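Local coordinates for protein BexL (Amycolatopsis orientalis, PDB 4XRW) that probably cyclises and aromatises a nascent polyketide chain, as a di-domain aromatase/cyclase of the BE-7585A biosynthetic pathway, at residues P48-P53 / H161-V166; T54-H59 / R70-A75; E170-F175 / T281-T286; H232-V237 / Q250-A255; I246-T251 / T258-R263. One frame throughout, in Å; residues are numbered along the deposited sequence.

Interaction 1: residues P48-P53 / H161-V166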
# COMPACT_ATOMS: atom_id res chain seq x y z
N PRO A 48 -0.57 -4.38 -0.10
CA PRO A 48 0.35 -3.23 0.01
C PRO A 48 1.64 -3.60 0.74
O PRO A 48 2.70 -2.98 0.52
CB PRO A 48 -0.48 -2.19 0.79
CG PRO A 48 -1.92 -2.49 0.31
CD PRO A 48 -1.94 -4.03 0.35
N ARG A 49 1.59 -4.63 1.59
CA ARG A 49 2.79 -5.02 2.33
C ARG A 49 3.76 -5.83 1.52
O ARG A 49 4.95 -5.84 1.82
CB ARG A 49 2.42 -5.84 3.59
CG ARG A 49 1.25 -5.32 4.38
CD ARG A 49 0.95 -6.26 5.55
NE ARG A 49 -0.03 -5.66 6.46
CZ ARG A 49 -0.12 -5.92 7.75
NH1 ARG A 49 0.72 -6.78 8.33
NH2 ARG A 49 -1.04 -5.30 8.49
N ILE A 50 3.27 -6.56 0.51
CA ILE A 50 4.11 -7.47 -0.28
C ILE A 50 4.36 -7.06 -1.72
O ILE A 50 5.31 -7.54 -2.36
CB ILE A 50 3.52 -8.89 -0.31
CG1 ILE A 50 2.15 -8.91 -0.99
CG2 ILE A 50 3.39 -9.39 1.08
CD1 ILE A 50 1.65 -10.33 -1.35
N PHE A 51 3.47 -6.21 -2.25
CA PHE A 51 3.68 -5.57 -3.57
C PHE A 51 3.90 -4.07 -3.40
O PHE A 51 2.95 -3.31 -3.22
CB PHE A 51 2.47 -5.81 -4.48
CG PHE A 51 2.18 -7.28 -4.72
CD1 PHE A 51 3.10 -8.09 -5.36
CD2 PHE A 51 1.00 -7.84 -4.30
CE1 PHE A 51 2.85 -9.42 -5.56
CE2 PHE A 51 0.73 -9.20 -4.52
CZ PHE A 51 1.66 -9.98 -5.14
N PRO A 52 5.15 -3.61 -3.49
CA PRO A 52 5.41 -2.19 -3.21
C PRO A 52 4.57 -1.19 -4.02
O PRO A 52 4.19 -0.18 -3.43
CB PRO A 52 6.90 -2.05 -3.52
CG PRO A 52 7.45 -3.40 -3.17
CD PRO A 52 6.41 -4.37 -3.65
N PRO A 53 4.21 -1.47 -5.28
CA PRO A 53 3.36 -0.48 -5.95
C PRO A 53 1.93 -0.37 -5.45
O PRO A 53 1.28 0.63 -5.74
CB PRO A 53 3.37 -0.93 -7.42
CG PRO A 53 4.59 -1.81 -7.54
CD PRO A 53 4.63 -2.53 -6.20
N HIS A 161 11.57 -10.43 -1.01
CA HIS A 161 12.13 -9.48 -0.06
C HIS A 161 11.13 -9.11 1.03
O HIS A 161 11.43 -9.16 2.23
CB HIS A 161 12.60 -8.24 -0.80
CG HIS A 161 13.22 -7.21 0.08
ND1 HIS A 161 14.56 -7.23 0.40
CD2 HIS A 161 12.70 -6.11 0.69
CE1 HIS A 161 14.83 -6.20 1.19
NE2 HIS A 161 13.72 -5.50 1.37
N ASN A 162 9.92 -8.75 0.61
CA ASN A 162 8.92 -8.28 1.56
C ASN A 162 8.25 -9.38 2.37
O ASN A 162 7.98 -9.18 3.56
CB ASN A 162 7.86 -7.48 0.81
CG ASN A 162 8.44 -6.25 0.22
OD1 ASN A 162 9.20 -5.54 0.86
ND2 ASN A 162 8.14 -6.00 -1.04
N VAL A 163 8.00 -10.53 1.76
CA VAL A 163 7.35 -11.61 2.51
C VAL A 163 8.27 -12.00 3.65
O VAL A 163 7.82 -12.24 4.76
CB VAL A 163 7.04 -12.86 1.63
CG1 VAL A 163 6.69 -14.07 2.50
CG2 VAL A 163 5.88 -12.57 0.69
N GLU A 164 9.56 -12.05 3.38
CA GLU A 164 10.51 -12.46 4.42
C GLU A 164 10.60 -11.42 5.56
O GLU A 164 10.96 -11.76 6.69
CB GLU A 164 11.88 -12.75 3.77
CG GLU A 164 11.85 -14.09 3.02
CD GLU A 164 13.05 -14.37 2.10
OE1 GLU A 164 14.07 -13.64 2.13
OE2 GLU A 164 12.96 -15.35 1.32
N LEU A 165 10.21 -10.18 5.29
CA LEU A 165 10.17 -9.16 6.34
C LEU A 165 8.81 -9.07 7.04
O LEU A 165 8.77 -8.92 8.26
CB LEU A 165 10.52 -7.78 5.78
CG LEU A 165 11.89 -7.63 5.12
CD1 LEU A 165 12.03 -6.21 4.59
CD2 LEU A 165 13.01 -7.93 6.08
N VAL A 166 7.71 -9.14 6.30
CA VAL A 166 6.40 -8.92 6.93
C VAL A 166 5.98 -10.12 7.77
O VAL A 166 5.14 -9.98 8.65
CB VAL A 166 5.28 -8.56 5.90
CG1 VAL A 166 5.74 -7.40 5.01
CG2 VAL A 166 4.85 -9.75 5.06
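Asn162, which reaches across to Ile50 and Pro52, carries a backbone carbonyl gripped twice: Asn162 O accepts from Leu165 N at 3.0 Å and from Val166 N at 2.8 Å in the last turns of helix 138-166. Its side chain works in the other direction. With CG anti to the carbonyl carbon (chi1 -64°), the amide extends toward the short helix 47-50, and Asn162 ND2 offers a weak hydrogen bond to Ile50 O at 3.5 Å. The same nitrogen rests against the ring of Pro52, ND2 to CG 3.4 Å, while the CB of Asn162 lies 3.5 Å from Arg49 O. Apolar packing completes the contact. Ile50 and Val163 run side by side and meet through their CG2 methyls, 4.1 Å apart, and Val166 lays CG1 against both the carbonyl oxygen and the CB of Arg49. With one weak polar bond, shape rather than hydrogen bonding defines the fit. Ile50 also packs on Leu159 of the long helix and on Val41 of helix 34-42. A small helix held against the long C-terminal helix of its own domain in this way belongs to the helix-grip fold of polyketide cyclases.

Interaction 2: residues T54-H59 / R70-A75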
# COMPACT_ATOMS: atom_id res chain seq x y z
N THR A 54 1.42 -1.38 -4.77
CA THR A 54 -0.00 -1.44 -4.45
C THR A 54 -0.32 -0.50 -3.28
O THR A 54 0.30 -0.57 -2.22
CB THR A 54 -0.46 -2.87 -4.11
OG1 THR A 54 -0.16 -3.75 -5.21
CG2 THR A 54 -1.93 -2.89 -3.87
N VAL A 55 -1.31 0.35 -3.48
CA VAL A 55 -1.77 1.24 -2.39
C VAL A 55 -2.97 0.65 -1.65
O VAL A 55 -3.06 0.74 -0.41
CB VAL A 55 -2.09 2.64 -2.93
CG1 VAL A 55 -2.55 3.54 -1.81
CG2 VAL A 55 -0.84 3.22 -3.64
N PHE A 56 -3.92 0.06 -2.37
CA PHE A 56 -5.10 -0.51 -1.72
C PHE A 56 -5.82 -1.42 -2.72
O PHE A 56 -5.72 -1.20 -3.91
CB PHE A 56 -6.04 0.59 -1.23
CG PHE A 56 -7.22 0.11 -0.46
CD1 PHE A 56 -7.06 -0.54 0.74
CD2 PHE A 56 -8.51 0.37 -0.91
CE1 PHE A 56 -8.16 -0.97 1.46
CE2 PHE A 56 -9.60 -0.06 -0.17
CZ PHE A 56 -9.39 -0.73 1.01
N VAL A 57 -6.55 -2.41 -2.20
CA VAL A 57 -7.34 -3.29 -3.01
C VAL A 57 -8.69 -3.42 -2.36
O VAL A 57 -8.77 -3.64 -1.15
CB VAL A 57 -6.72 -4.72 -3.16
CG1 VAL A 57 -7.50 -5.52 -4.22
CG2 VAL A 57 -5.26 -4.66 -3.51
N ASP A 58 -9.77 -3.27 -3.11
CA ASP A 58 -11.03 -3.74 -2.48
C ASP A 58 -11.87 -4.50 -3.46
O ASP A 58 -11.47 -4.69 -4.61
CB ASP A 58 -11.80 -2.59 -1.82
CG ASP A 58 -12.46 -1.67 -2.79
OD1 ASP A 58 -12.11 -1.71 -3.98
OD2 ASP A 58 -13.35 -0.89 -2.35
N HIS A 59 -13.00 -5.00 -2.98
CA HIS A 59 -13.80 -5.89 -3.81
C HIS A 59 -14.89 -5.15 -4.55
O HIS A 59 -15.52 -4.22 -4.02
CB HIS A 59 -14.41 -6.98 -2.96
CG HIS A 59 -13.49 -8.12 -2.69
ND1 HIS A 59 -12.48 -8.05 -1.76
CD2 HIS A 59 -13.42 -9.35 -3.24
CE1 HIS A 59 -11.83 -9.20 -1.74
NE2 HIS A 59 -12.38 -10.01 -2.63
N ARG A 70 -10.71 -4.36 -7.28
CA ARG A 70 -10.24 -3.08 -7.77
C ARG A 70 -8.95 -2.77 -7.05
O ARG A 70 -8.90 -2.78 -5.82
CB ARG A 70 -11.26 -1.95 -7.55
CG ARG A 70 -10.82 -0.68 -8.25
CD ARG A 70 -11.82 0.46 -8.18
NE ARG A 70 -13.12 0.06 -8.71
CZ ARG A 70 -13.45 0.11 -10.00
NH1 ARG A 70 -12.59 0.55 -10.92
NH2 ARG A 70 -14.66 -0.29 -10.37
N ILE A 71 -7.91 -2.54 -7.84
CA ILE A 71 -6.55 -2.37 -7.36
C ILE A 71 -6.15 -0.92 -7.64
O ILE A 71 -6.29 -0.44 -8.77
CB ILE A 71 -5.57 -3.29 -8.07
CG1 ILE A 71 -5.93 -4.76 -7.83
CG2 ILE A 71 -4.16 -3.03 -7.62
CD1 ILE A 71 -5.55 -5.65 -9.00
N TRP A 72 -5.68 -0.23 -6.61
CA TRP A 72 -5.04 1.07 -6.77
C TRP A 72 -3.52 0.90 -6.56
O TRP A 72 -3.07 0.34 -5.55
CB TRP A 72 -5.60 2.11 -5.77
CG TRP A 72 -7.00 2.55 -5.96
CD1 TRP A 72 -7.47 3.70 -6.57
CD2 TRP A 72 -8.15 1.86 -5.50
NE1 TRP A 72 -8.82 3.75 -6.51
CE2 TRP A 72 -9.27 2.62 -5.88
CE3 TRP A 72 -8.34 0.68 -4.81
CZ2 TRP A 72 -10.55 2.23 -5.57
CZ3 TRP A 72 -9.63 0.29 -4.51
CH2 TRP A 72 -10.71 1.07 -4.90
N ALA A 73 -2.73 1.43 -7.49
CA ALA A 73 -1.28 1.31 -7.43
C ALA A 73 -0.56 2.53 -7.99
O ALA A 73 -1.15 3.37 -8.70
CB ALA A 73 -0.83 0.08 -8.19
N THR A 74 0.72 2.62 -7.67
CA THR A 74 1.52 3.82 -7.99
C THR A 74 1.90 3.89 -9.46
O THR A 74 2.09 4.99 -10.01
CB THR A 74 2.77 3.88 -7.07
OG1 THR A 74 3.52 2.67 -7.22
CG2 THR A 74 2.33 3.95 -5.64
N ALA A 75 1.99 2.74 -10.14
CA ALA A 75 2.23 2.69 -11.59
C ALA A 75 3.38 3.61 -12.06
O ALA A 75 3.23 4.43 -12.97
CB ALA A 75 0.94 3.04 -12.33
O HOH W 1 -14.42 -0.46 -5.60
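Arg70 begins the pairing with Asp58: Arg70 N donates to Asp58 O at 2.8 Å, and Arg70 O accepts from Asp58 N in return. Past its bent aliphatic chain, Arg70 NE meets the Asp58 carboxylate only through a water, weakly on the arginine side, whereas NH1 is engaged by Asn81. Ile71 follows on the opposite face, its CG1 alongside Val57 CG1 at 4.0 Å. Trp72 contributes most. Its indole presents an edge to the partner strand, with CE3 3.3 Å from Phe56 O and CZ3 3.2 Å from Asp58 OD1, and the Phe56 ring lies obliquely beside it, planes 31° apart. Arg70 CG covers part of one indole face. Trp72 O takes two donors from the same side of its carbonyl plane, Val55 N at 2.7 Å and Phe56 N at 3.3 Å, which makes a classic beta bulge and shifts the register by one. Ala73 then sets its CB against Thr54 CA, and Thr74 touches Val55 methyl to methyl. This hairpin forms the edge of the first domain's sheet, between strand 80-89, which pairs with 67-73, and strand 245-250, on which Phe56 packs; Trp47 of helix 47-50 covers Thr54, Val57 and Ile71.

Interaction 3: residues E170-F175 / T281-T286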
# COMPACT_ATOMS: atom_id res chain seq x y z
N GLU A 170 9.15 -8.81 14.59
CA GLU A 170 10.01 -7.81 15.22
C GLU A 170 10.23 -6.60 14.30
O GLU A 170 10.44 -5.48 14.78
CB GLU A 170 11.35 -8.42 15.61
CG GLU A 170 11.28 -9.38 16.80
CD GLU A 170 12.62 -10.03 17.12
OE1 GLU A 170 13.66 -9.54 16.62
OE2 GLU A 170 12.63 -11.03 17.87
N LEU A 171 10.15 -6.84 12.99
CA LEU A 171 10.40 -5.80 12.00
C LEU A 171 9.12 -5.11 11.54
O LEU A 171 9.16 -4.01 11.02
CB LEU A 171 11.12 -6.38 10.80
CG LEU A 171 12.42 -7.14 11.12
CD1 LEU A 171 13.06 -7.65 9.85
CD2 LEU A 171 13.38 -6.26 11.89
N THR A 172 7.99 -5.78 11.72
CA THR A 172 6.71 -5.30 11.19
C THR A 172 5.78 -5.06 12.34
O THR A 172 5.58 -5.95 13.16
CB THR A 172 6.10 -6.31 10.24
OG1 THR A 172 6.99 -6.51 9.14
CG2 THR A 172 4.73 -5.85 9.70
N PHE A 173 5.20 -3.87 12.42
CA PHE A 173 4.28 -3.57 13.51
C PHE A 173 3.23 -2.59 13.03
O PHE A 173 3.43 -1.88 12.04
CB PHE A 173 5.03 -3.03 14.73
CG PHE A 173 5.79 -1.77 14.48
CD1 PHE A 173 5.22 -0.55 14.78
CD2 PHE A 173 7.06 -1.80 13.92
CE1 PHE A 173 5.91 0.63 14.56
CE2 PHE A 173 7.76 -0.63 13.68
CZ PHE A 173 7.17 0.60 14.01
N SER A 174 2.12 -2.57 13.73
CA SER A 174 1.00 -1.74 13.36
C SER A 174 0.41 -1.16 14.62
O SER A 174 0.45 -1.79 15.68
CB SER A 174 -0.01 -2.56 12.60
OG SER A 174 -1.27 -1.93 12.57
N PHE A 175 -0.10 0.06 14.54
CA PHE A 175 -0.72 0.69 15.71
C PHE A 175 -1.74 1.72 15.25
O PHE A 175 -1.66 2.21 14.12
CB PHE A 175 0.34 1.33 16.60
CG PHE A 175 1.08 2.47 15.96
CD1 PHE A 175 0.60 3.77 16.06
CD2 PHE A 175 2.24 2.25 15.24
CE1 PHE A 175 1.28 4.82 15.46
CE2 PHE A 175 2.91 3.30 14.64
CZ PHE A 175 2.43 4.58 14.75
N THR A 281 0.92 1.03 9.56
CA THR A 281 1.70 -0.21 9.46
C THR A 281 3.11 0.13 8.96
O THR A 281 3.32 0.84 7.92
CB THR A 281 1.04 -1.25 8.53
OG1 THR A 281 -0.17 -1.75 9.13
CG2 THR A 281 1.98 -2.42 8.27
N VAL A 282 4.11 -0.36 9.70
CA VAL A 282 5.49 -0.09 9.37
C VAL A 282 6.29 -1.39 9.27
O VAL A 282 6.08 -2.29 10.06
CB VAL A 282 6.17 0.81 10.42
CG1 VAL A 282 7.63 1.06 10.06
CG2 VAL A 282 5.45 2.15 10.52
N VAL A 283 7.19 -1.44 8.29
CA VAL A 283 8.27 -2.43 8.26
C VAL A 283 9.58 -1.70 8.41
O VAL A 283 9.89 -0.77 7.65
CB VAL A 283 8.28 -3.26 6.96
CG1 VAL A 283 9.42 -4.28 6.98
CG2 VAL A 283 6.95 -3.95 6.75
N LEU A 284 10.40 -2.11 9.38
CA LEU A 284 11.69 -1.46 9.59
C LEU A 284 12.78 -1.91 8.63
O LEU A 284 12.77 -3.01 8.10
CB LEU A 284 12.16 -1.71 11.02
CG LEU A 284 11.34 -1.07 12.11
CD1 LEU A 284 11.83 -1.55 13.48
CD2 LEU A 284 11.44 0.42 12.01
N ASN A 285 13.73 -1.00 8.40
CA ASN A 285 14.91 -1.25 7.60
C ASN A 285 16.03 -1.38 8.62
O ASN A 285 16.48 -0.39 9.19
CB ASN A 285 15.17 -0.09 6.63
CG ASN A 285 16.23 -0.40 5.62
OD1 ASN A 285 16.97 -1.37 5.75
ND2 ASN A 285 16.32 0.44 4.58
N THR A 286 16.46 -2.60 8.89
CA THR A 286 17.44 -2.81 9.94
C THR A 286 18.83 -2.36 9.50
O THR A 286 19.65 -2.04 10.33
CB THR A 286 17.49 -4.30 10.37
OG1 THR A 286 17.79 -5.11 9.23
CG2 THR A 286 16.15 -4.73 10.93
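Phe173 and Val282 sit at the centre of an antiparallel pair that joins the first and last strands of the second domain's helix-grip sheet, 172-181 being its outermost strand here. Backbone bonds set the register. Phe173 and Val282 form a hydrogen-bonded pair, N to O in both directions, with Val282 N to Phe173 O at 2.9 Å and an N-H...O angle of 176°. Leu284 N closes the end by donating to Leu171 O at 2.8 Å. Weaker CA-H...O contacts lie between these bonds, among them Thr172 CA to Val282 O at 3.3 Å.

Aromatic packing comes next. Because CG of Phe173 stands between the backbone N and the carbonyl carbon (chi1 60°), the ring leans across the neighbouring strand. Val282 CB lies over one face, 4.1 Å from the centroid, in a CH-pi contact, while Leu284 CG meets the ring edge in its plane, 3.9 Å from CE2. Arg303 of helix 299-326 packs on both Phe173 and Leu284.

On the other face the chemistry turns polar. The hydroxyls of Ser174 and Thr281 share Glu279 as a partner, and Thr172 OG1 is bound to Leu165 O at the end of the first domain's long helix. The threonine oxygen also touches a methyl, Thr172 OG1 to Val283 CG2 at 3.5 Å. Beyond the paired strands, Leu171 CD2 and Thr286 CG2 press together at 3.3 Å, tighter than ordinary van der Waals contact.

Interaction 4: residues H232-V237 / Q250-A255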
# COMPACT_ATOMS: atom_id res chain seq x y z
N HIS A 232 11.54 18.04 6.22
CA HIS A 232 11.29 16.95 5.28
C HIS A 232 10.36 17.35 4.15
O HIS A 232 9.55 18.25 4.27
CB HIS A 232 10.72 15.76 6.01
CG HIS A 232 11.61 15.25 7.10
ND1 HIS A 232 11.37 15.51 8.43
CD2 HIS A 232 12.76 14.55 7.04
CE1 HIS A 232 12.33 14.96 9.16
NE2 HIS A 232 13.18 14.37 8.34
N THR A 233 10.54 16.67 3.02
CA THR A 233 9.63 16.74 1.90
C THR A 233 9.28 15.28 1.56
O THR A 233 10.16 14.50 1.24
CB THR A 233 10.21 17.45 0.68
OG1 THR A 233 10.60 18.79 1.04
CG2 THR A 233 9.18 17.53 -0.41
N THR A 234 8.00 14.94 1.68
CA THR A 234 7.54 13.56 1.69
C THR A 234 6.35 13.39 0.77
O THR A 234 5.46 14.23 0.77
CB THR A 234 7.13 13.14 3.11
OG1 THR A 234 8.18 13.51 4.03
CG2 THR A 234 6.92 11.65 3.17
N GLU A 235 6.32 12.28 0.02
CA GLU A 235 5.20 11.98 -0.86
C GLU A 235 4.51 10.73 -0.37
O GLU A 235 5.16 9.76 0.02
CB GLU A 235 5.70 11.78 -2.29
CG GLU A 235 4.60 11.44 -3.31
CD GLU A 235 5.18 11.12 -4.69
OE1 GLU A 235 5.59 12.08 -5.40
OE2 GLU A 235 5.23 9.90 -5.04
N SER A 236 3.18 10.75 -0.41
CA SER A 236 2.36 9.56 -0.29
C SER A 236 1.27 9.57 -1.36
O SER A 236 0.91 10.63 -1.90
CB SER A 236 1.73 9.49 1.08
OG SER A 236 0.89 10.63 1.25
N VAL A 237 0.74 8.39 -1.66
CA VAL A 237 -0.39 8.27 -2.56
C VAL A 237 -1.58 7.83 -1.70
O VAL A 237 -1.45 6.91 -0.88
CB VAL A 237 -0.11 7.26 -3.69
CG1 VAL A 237 -1.37 6.97 -4.47
CG2 VAL A 237 1.00 7.80 -4.59
N GLN A 250 3.18 5.60 1.79
CA GLN A 250 4.29 6.53 1.64
C GLN A 250 5.22 6.04 0.55
O GLN A 250 5.70 4.90 0.57
CB GLN A 250 5.06 6.70 2.95
CG GLN A 250 6.05 7.80 2.92
CD GLN A 250 6.63 8.17 4.30
OE1 GLN A 250 5.97 8.01 5.31
NE2 GLN A 250 7.84 8.71 4.32
N THR A 251 5.47 6.89 -0.44
CA THR A 251 6.28 6.47 -1.59
C THR A 251 7.73 6.94 -1.55
O THR A 251 8.57 6.41 -2.28
CB THR A 251 5.64 6.94 -2.88
OG1 THR A 251 5.40 8.34 -2.79
CG2 THR A 251 4.32 6.19 -3.11
N THR A 252 8.02 7.92 -0.70
CA THR A 252 9.39 8.37 -0.47
C THR A 252 9.73 8.02 0.98
O THR A 252 9.24 8.66 1.91
CB THR A 252 9.55 9.87 -0.72
OG1 THR A 252 8.59 10.58 0.08
CG2 THR A 252 9.32 10.22 -2.20
N LEU A 253 10.53 6.98 1.18
CA LEU A 253 10.76 6.46 2.53
C LEU A 253 12.11 6.90 3.10
O LEU A 253 13.09 6.98 2.37
CB LEU A 253 10.68 4.93 2.54
CG LEU A 253 9.35 4.29 2.12
CD1 LEU A 253 9.54 2.87 1.60
CD2 LEU A 253 8.37 4.28 3.28
N PRO A 254 12.11 7.19 4.40
CA PRO A 254 13.31 7.52 5.15
C PRO A 254 14.15 6.27 5.39
O PRO A 254 13.66 5.15 5.14
CB PRO A 254 12.76 8.06 6.46
CG PRO A 254 11.53 7.36 6.66
CD PRO A 254 10.94 7.14 5.29
N ALA A 255 15.37 6.46 5.87
CA ALA A 255 16.31 5.34 5.98
C ALA A 255 15.80 4.21 6.87
O ALA A 255 16.14 3.07 6.62
CB ALA A 255 17.66 5.84 6.51
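Glu235 and the threonines Thr251 and Thr252 supply the hydrogen bonds between residues 232-237 and 250-255. Two are made by the backbone: Glu235 O accepts from Thr251 N at 2.9 Å and, weakly, from Thr252 N at 3.5 Å. Two more use threonine hydroxyls. Glu235 N points almost straight at Thr252 OG1, 2.8 Å away with an N-H...O angle of 175°, so a side chain takes the place a strand carbonyl would fill. Thr251 OG1 donates to Glu235 OE2 at 2.7 Å, on the anti side of the carboxylate and 26° out of its plane; the other oxygen, OE1, forms a salt bridge with Arg221, so both carboxylate oxygens are engaged. These bonds lie where two neighbouring strands of the second domain's helix-grip sheet part, Ser236 and Gln250 being the last bridged pair before the loop. The amide of Gln250, carried out on an extended chain (chi1 -170°), divides its ends: NE2 donates to Thr252 O at 2.8 Å, while OE1 accepts from His260 of strand 257-268. Methyl groups pack around these bonds: Thr234 CG2 lies against the Gln250 amide, 3.3 Å from NE2, and Val237 CG2 meets Thr251 CG2 at 4.0 Å, beside Thr74 of the first domain.

Interaction 5: residues I246-T251 / T258-R263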
# COMPACT_ATOMS: atom_id res chain seq x y z
N ILE A 246 -9.75 6.88 4.25
CA ILE A 246 -8.65 7.33 3.40
C ILE A 246 -7.49 6.39 3.65
O ILE A 246 -7.01 6.24 4.78
CB ILE A 246 -8.22 8.78 3.68
CG1 ILE A 246 -9.35 9.75 3.43
CG2 ILE A 246 -6.99 9.15 2.84
CD1 ILE A 246 -9.09 11.10 3.93
N VAL A 247 -7.07 5.69 2.59
CA VAL A 247 -5.99 4.72 2.67
C VAL A 247 -4.76 5.27 1.95
O VAL A 247 -4.92 5.91 0.90
CB VAL A 247 -6.38 3.36 2.01
CG1 VAL A 247 -5.21 2.38 2.15
CG2 VAL A 247 -7.64 2.78 2.64
N TYR A 248 -3.58 5.08 2.48
CA TYR A 248 -2.40 5.65 1.83
C TYR A 248 -1.17 4.81 1.99
O TYR A 248 -1.10 3.88 2.82
CB TYR A 248 -2.14 7.08 2.32
CG TYR A 248 -1.79 7.19 3.80
CD1 TYR A 248 -0.48 7.23 4.22
CD2 TYR A 248 -2.80 7.27 4.76
CE1 TYR A 248 -0.16 7.36 5.58
CE2 TYR A 248 -2.49 7.39 6.12
CZ TYR A 248 -1.16 7.41 6.51
OH TYR A 248 -0.82 7.53 7.84
N LYS A 249 -0.20 5.12 1.13
CA LYS A 249 1.12 4.52 1.18
C LYS A 249 2.14 5.61 0.96
O LYS A 249 1.99 6.43 0.03
CB LYS A 249 1.30 3.41 0.11
CG LYS A 249 2.74 2.97 -0.05
CD LYS A 249 2.88 1.77 -0.97
CE LYS A 249 2.67 0.45 -0.26
NZ LYS A 249 2.89 -0.76 -1.15
N GLN A 250 3.18 5.60 1.79
CA GLN A 250 4.29 6.53 1.64
C GLN A 250 5.22 6.04 0.55
O GLN A 250 5.70 4.90 0.57
CB GLN A 250 5.06 6.70 2.95
CG GLN A 250 6.05 7.80 2.92
CD GLN A 250 6.63 8.17 4.30
OE1 GLN A 250 5.97 8.01 5.31
NE2 GLN A 250 7.84 8.71 4.32
N THR A 251 5.47 6.89 -0.44
CA THR A 251 6.28 6.47 -1.59
C THR A 251 7.73 6.94 -1.55
O THR A 251 8.57 6.41 -2.28
CB THR A 251 5.64 6.94 -2.88
OG1 THR A 251 5.40 8.34 -2.79
CG2 THR A 251 4.32 6.19 -3.11
N THR A 258 11.25 0.43 5.49
CA THR A 258 11.13 -0.18 4.19
C THR A 258 9.70 -0.09 3.66
O THR A 258 9.48 -0.17 2.46
CB THR A 258 11.55 -1.65 4.21
OG1 THR A 258 10.76 -2.33 5.18
CG2 THR A 258 12.98 -1.76 4.60
N LEU A 259 8.74 0.09 4.57
CA LEU A 259 7.34 0.27 4.19
C LEU A 259 6.66 1.13 5.22
O LEU A 259 6.91 1.02 6.41
CB LEU A 259 6.62 -1.09 4.09
CG LEU A 259 5.10 -0.99 3.87
CD1 LEU A 259 4.68 -1.67 2.60
CD2 LEU A 259 4.32 -1.50 5.06
N HIS A 260 5.74 1.97 4.76
CA HIS A 260 4.86 2.69 5.65
C HIS A 260 3.54 2.91 4.93
O HIS A 260 3.47 3.64 3.95
CB HIS A 260 5.46 4.04 6.06
CG HIS A 260 4.50 4.87 6.85
ND1 HIS A 260 4.47 6.25 6.78
CD2 HIS A 260 3.52 4.52 7.70
CE1 HIS A 260 3.50 6.71 7.55
NE2 HIS A 260 2.92 5.68 8.13
N THR A 261 2.50 2.26 5.43
CA THR A 261 1.17 2.42 4.94
C THR A 261 0.31 2.90 6.11
O THR A 261 0.70 2.76 7.29
CB THR A 261 0.59 1.12 4.37
OG1 THR A 261 0.53 0.15 5.41
CG2 THR A 261 1.43 0.58 3.24
N GLY A 262 -0.83 3.46 5.80
CA GLY A 262 -1.74 3.93 6.83
C GLY A 262 -3.16 4.01 6.34
O GLY A 262 -3.46 3.86 5.14
N ARG A 263 -4.07 4.25 7.28
CA ARG A 263 -5.47 4.30 7.00
C ARG A 263 -6.14 5.25 8.01
O ARG A 263 -5.90 5.14 9.22
CB ARG A 263 -6.05 2.89 7.09
CG ARG A 263 -7.55 2.79 7.04
CD ARG A 263 -7.92 1.32 7.11
NE ARG A 263 -9.32 1.06 6.82
CZ ARG A 263 -9.77 0.11 6.00
NH1 ARG A 263 -8.92 -0.70 5.35
NH2 ARG A 263 -11.09 -0.04 5.83
O HOH W 2 5.66 2.31 1.89
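Tyr248 lays its ring flat over Gly262 in a beta hairpin of the second domain's helix-grip sheet, formed by strands 245-250 and 257-268. The torsion responsible is chi1 of 64°, which places CG between the backbone N and carbonyl carbon and turns the ring toward the partner strand. Gly262 CA lies over the ring face, 3.8 Å from the centroid, a CH-pi contact made directly to the main chain. The two residues also exchange backbone hydrogen bonds, Tyr248 N to Gly262 O at 2.9 Å and Gly262 N to Tyr248 O at 3.0 Å, the second arriving from above the carbonyl plane.

Further along, the edge of Tyr248 is directed at the face of His260 in an offset edge-to-face pair, centroids 6.0 Å apart and planes at 90°. The imidazole is fixed from its rim. His260 ND1 donates to Gln250 OE1 at 2.7 Å, with the oxygen essentially in the ring plane, although the amide itself is turned 74° from the ring. NE2 is bound to His280 ND1 of the next strand, whose ring also meets that of His260, so both imidazole nitrogens have partners.

On the opposite face Lys249 sets CE 3.7 Å from Thr261 CG2 and crosses Leu259 at about a right angle. Its ammonium reaches the first domain, where NZ is hydrogen-bonded to the carbonyl oxygens of Pro48, Pro52 and Thr54. Next to the Gln250-His260 backbone bond, a water bridges the two chains, donating to Gln250 O and accepting from His260 N, each 2.9 Å away.

How the interactions relate
Interactions 2 and 5 are the buried hairpin contacts, one in each domain, where backbone pairing combines with aromatic packing. Interactions 3 and 5 share a sheet: 274-284 pairs with 257-268, so Thr281 N reaches Thr261 O. Interaction 4, at the surface, continues interaction 5 through Gln250 and Thr251, but relies on threonine hydroxyls and a carboxylate. Interaction 1 differs again: partly buried, it packs a helix against a short helix and turn with little polar bonding. The domains meet among these sites. Lys249 of interaction 5 ties to carbonyls of interactions 1 and 2, Leu165 O of interaction 1 holds Thr172 of interaction 3, and Thr74 of interaction 2 touches Thr251.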